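Local coordinates for aminotransferase, classes I and II (Silicibacter pomeroyi DSS-3, PDB 3H14), which is a putative pyridoxal-phosphate-dependent aminotransferase that probably transfers the amino group of L-aspartate to 2-oxoglutarate, giving oxaloacetate and L-glutamate, at residues Asp12-Met20 against Val340-Phe348. Sequence-based numbering, arbitrary orientation. Where two conformers were deposited one is given.
Sequences DPFIVMDVM and VAVTPGLDF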
loop_
_atom_site.group_PDB
_atom_site.type_symbol
_atom_site.label_atom_id
_atom_site.label_comp_id
_atom_site.label_asym_id
_atom_site.label_seq_id
_atom_site.Cartn_x
_atom_site.Cartn_y
_atom_site.Cartn_z
ATOM N N ASP A 12 10.544 5.654 14.053
ATOM C CA ASP A 12 11.560 4.625 13.758
ATOM C C ASP A 12 12.087 4.728 12.318
ATOM O O ASP A 12 11.290 4.851 11.388
ATOM C CB ASP A 12 10.930 3.238 13.860
ATOM C CG ASP A 12 10.395 2.895 15.246
ATOM O OD1 ASP A 12 10.889 3.412 16.274
ATOM O OD2 ASP A 12 9.476 2.039 15.288
ATOM N N PRO A 13 13.413 4.625 12.115
ATOM C CA PRO A 13 13.992 4.633 10.749
ATOM C C PRO A 13 13.684 3.317 10.052
ATOM O O PRO A 13 13.673 2.277 10.709
ATOM C CB PRO A 13 15.490 4.742 10.995
ATOM C CG PRO A 13 15.687 4.080 12.289
ATOM C CD PRO A 13 14.448 4.426 13.134
ATOM N N PHE A 14 13.425 3.364 8.753
ATOM C CA PHE A 14 12.974 2.191 8.030
ATOM C C PHE A 14 14.137 1.260 7.778
ATOM O O PHE A 14 15.152 1.664 7.222
ATOM C CB PHE A 14 12.284 2.578 6.724
ATOM C CG PHE A 14 10.883 3.124 6.915
ATOM C CD1 PHE A 14 10.126 2.795 8.051
ATOM C CD2 PHE A 14 10.318 3.942 5.956
ATOM C CE1 PHE A 14 8.839 3.297 8.225
ATOM C CE2 PHE A 14 9.037 4.427 6.112
ATOM C CZ PHE A 14 8.295 4.107 7.254
ATOM N N ILE A 15 13.970 0.018 8.214
ATOM C CA ILE A 15 15.014 -0.995 8.132
ATOM C C ILE A 15 15.437 -1.200 6.693
ATOM O O ILE A 15 16.589 -1.565 6.448
ATOM C CB ILE A 15 14.550 -2.361 8.760
ATOM C CG1 ILE A 15 14.288 -2.224 10.271
ATOM C CG2 ILE A 15 15.545 -3.464 8.488
ATOM C CD1 ILE A 15 15.445 -1.635 11.060
ATOM N N VAL A 16 14.525 -0.946 5.740
ATOM C CA VAL A 16 14.825 -1.179 4.318
ATOM C C VAL A 16 15.917 -0.248 3.766
ATOM O O VAL A 16 16.464 -0.504 2.691
ATOM C CB VAL A 16 13.548 -1.139 3.422
ATOM C CG1 VAL A 16 12.990 0.273 3.275
ATOM C CG2 VAL A 16 13.831 -1.783 2.037
HETATM N N MSE A 17 16.255 0.797 4.527
HETATM C CA MSE A 17 17.270 1.780 4.132
HETATM C C MSE A 17 18.667 1.170 4.041
HETATM O O MSE A 17 19.458 1.578 3.201
HETATM C CB MSE A 17 17.281 2.959 5.117
HETATM C CG MSE A 17 15.940 3.721 5.206
HETATM SE SE MSE A 17 15.505 4.632 3.541
HETATM C CE MSE A 17 13.538 4.750 3.612
ATOM N N ASP A 18 18.974 0.195 4.886
ATOM C CA ASP A 18 20.246 -0.543 4.753
ATOM C C ASP A 18 20.423 -1.126 3.330
ATOM O O ASP A 18 21.437 -0.885 2.686
ATOM C CB ASP A 18 20.351 -1.708 5.744
ATOM C CG ASP A 18 20.405 -1.270 7.198
ATOM O OD1 ASP A 18 20.114 -0.082 7.527
ATOM O OD2 ASP A 18 20.704 -2.170 8.022
ATOM N N VAL A 19 19.438 -1.898 2.866
ATOM C CA VAL A 19 19.521 -2.546 1.545
ATOM C C VAL A 19 19.481 -1.528 0.393
ATOM O O VAL A 19 20.276 -1.625 -0.522
ATOM C CB VAL A 19 18.437 -3.652 1.334
ATOM C CG1 VAL A 19 17.042 -3.062 1.209
ATOM C CG2 VAL A 19 18.754 -4.488 0.086
HETATM N N MSE A 20 18.576 -0.555 0.447
HETATM C CA MSE A 20 18.505 0.456 -0.605
HETATM C C MSE A 20 19.788 1.259 -0.786
HETATM O O MSE A 20 20.158 1.571 -1.921
HETATM C CB MSE A 20 17.378 1.442 -0.350
HETATM C CG MSE A 20 16.044 0.856 -0.565
HETATM SE SE MSE A 20 14.725 2.104 0.118
HETATM C CE MSE A 20 13.945 2.663 -1.584
ATOM N N VAL A 340 20.540 -9.050 -5.741
ATOM C CA VAL A 340 19.095 -8.849 -5.719
ATOM C C VAL A 340 18.729 -8.157 -4.427
ATOM O O VAL A 340 19.183 -8.557 -3.363
ATOM C CB VAL A 340 18.275 -10.167 -5.873
ATOM C CG1 VAL A 340 16.784 -9.879 -5.831
ATOM C CG2 VAL A 340 18.575 -10.866 -7.223
ATOM N N ALA A 341 17.901 -7.105 -4.535
ATOM C CA ALA A 341 17.458 -6.323 -3.372
ATOM C C ALA A 341 16.073 -6.775 -2.963
ATOM O O ALA A 341 15.218 -6.842 -3.776
ATOM C CB ALA A 341 17.443 -4.799 -3.685
ATOM N N VAL A 342 15.928 -7.158 -1.709
ATOM C CA VAL A 342 14.657 -7.579 -1.141
ATOM C C VAL A 342 14.506 -6.884 0.200
ATOM O O VAL A 342 15.482 -6.369 0.744
ATOM C CB VAL A 342 14.566 -9.122 -1.001
ATOM C CG1 VAL A 342 14.838 -9.798 -2.374
ATOM C CG2 VAL A 342 15.489 -9.627 0.080
ATOM N N THR A 343 13.299 -6.893 0.767
ATOM C CA THR A 343 13.025 -6.133 1.989
ATOM C C THR A 343 12.808 -7.034 3.197
ATOM O O THR A 343 11.916 -7.867 3.171
ATOM C CB THR A 343 11.734 -5.309 1.846
ATOM O OG1 THR A 343 11.837 -4.462 0.679
ATOM C CG2 THR A 343 11.535 -4.459 3.097
ATOM N N PRO A 344 13.567 -6.825 4.269
ATOM C CA PRO A 344 13.285 -7.611 5.455
ATOM C C PRO A 344 11.877 -7.325 6.003
ATOM O O PRO A 344 11.367 -6.210 5.846
ATOM C CB PRO A 344 14.323 -7.135 6.458
ATOM C CG PRO A 344 15.335 -6.433 5.698
ATOM C CD PRO A 344 14.736 -5.950 4.451
ATOM N N GLY A 345 11.276 -8.321 6.650
ATOM C CA GLY A 345 9.950 -8.190 7.195
ATOM C C GLY A 345 9.787 -7.287 8.406
ATOM O O GLY A 345 8.653 -6.912 8.717
ATOM N N LEU A 346 10.891 -6.913 9.073
ATOM C CA LEU A 346 10.810 -6.160 10.329
ATOM C C LEU A 346 10.009 -4.841 10.238
ATOM O O LEU A 346 9.287 -4.505 11.185
ATOM C CB LEU A 346 12.200 -5.886 10.899
ATOM C CG LEU A 346 12.939 -7.122 11.406
ATOM C CD1 LEU A 346 13.891 -7.643 10.307
ATOM C CD2 LEU A 346 13.690 -6.808 12.681
ATOM N N ASP A 347 10.106 -4.126 9.114
ATOM C CA ASP A 347 9.320 -2.870 8.920
ATOM C C ASP A 347 7.819 -3.101 8.965
ATOM O O ASP A 347 7.071 -2.189 9.334
ATOM C CB ASP A 347 9.625 -2.197 7.572
ATOM C CG ASP A 347 10.983 -1.466 7.535
ATOM O OD1 ASP A 347 11.434 -0.912 8.598
ATOM O OD2 ASP A 347 11.582 -1.443 6.410
ATOM N N PHE A 348 7.371 -4.288 8.536
ATOM C CA PHE A 348 5.951 -4.594 8.461
ATOM C C PHE A 348 5.424 -5.219 9.744
ATOM O O PHE A 348 4.233 -5.028 10.092
ATOM C CB PHE A 348 5.650 -5.515 7.274
ATOM C CG PHE A 348 6.332 -5.084 6.022
ATOM C CD1 PHE A 348 5.878 -3.956 5.329
ATOM C CD2 PHE A 348 7.517 -5.716 5.591
ATOM C CE1 PHE A 348 6.530 -3.508 4.197
ATOM C CE2 PHE A 348 8.195 -5.252 4.443
ATOM C CZ PHE A 348 7.696 -4.151 3.758
#
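Asp347 joins the two segments by turning its carboxylate onto two successive backbone amides, those of Ile15 and Val16, in the type I beta turn from Phe14 to Met17 that leads into helix 17-28. The shorter bond runs from Ile15 N to Asp347 OD1 at 2.7 Å. It is fairly straight, with an N-H...O angle of 155°, and uses the syn lone pair of that oxygen. Val16 N reaches Asp347 OD2 at 3.1 Å. This second bond also comes on the syn side but lies 16° out of the carboxylate plane and is more bent. With CG anti to its own carbonyl carbon (chi1 -75°), Asp347 presents both oxygens to the turn, and the paired bonds fix the rotation of the carboxylate. The acceptor lies just ahead of the helix, where the helix dipole would probably favour its negative charge. Replacing Asp347 by an alanine removes the carboxylate and would probably leave the Ile15 and Val16 amides without their acceptor and the turn less firmly tied to residues 345-348.

Van der Waals contacts flank the two bonds. Ile15 CB lies 3.4 Å from Asp347 OD1, while Ile15 CG2 meets Pro344 CG at 4.1 Å. Val16 CG2, anti to its backbone N, lies 3.6 Å from Thr343 OG1 and also touches the Thr343 methyl. Three residues further on, Val19 straddles the carbonyl of Val342 with both methyls, and its CG2 also packs on Ala341 CB; Val342 O is buried under these methyls without a hydrogen-bond partner.

The contact thus sets the start of helix 17-28 alongside strand 340-344, running roughly antiparallel to it, consistent with the class I aminotransferase fold, in which the N-terminal segment packs on the small domain built largely from the C-terminal part of the chain. The strand itself runs between strands 34-35 and 356-360. Helix 327-338 borders the contact through Arg328, which touches Ile15 and forms a salt bridge with Asp18, and through Leu335 against Val19; Pro126 of helix 126-134 touches both Phe14 and Asp347.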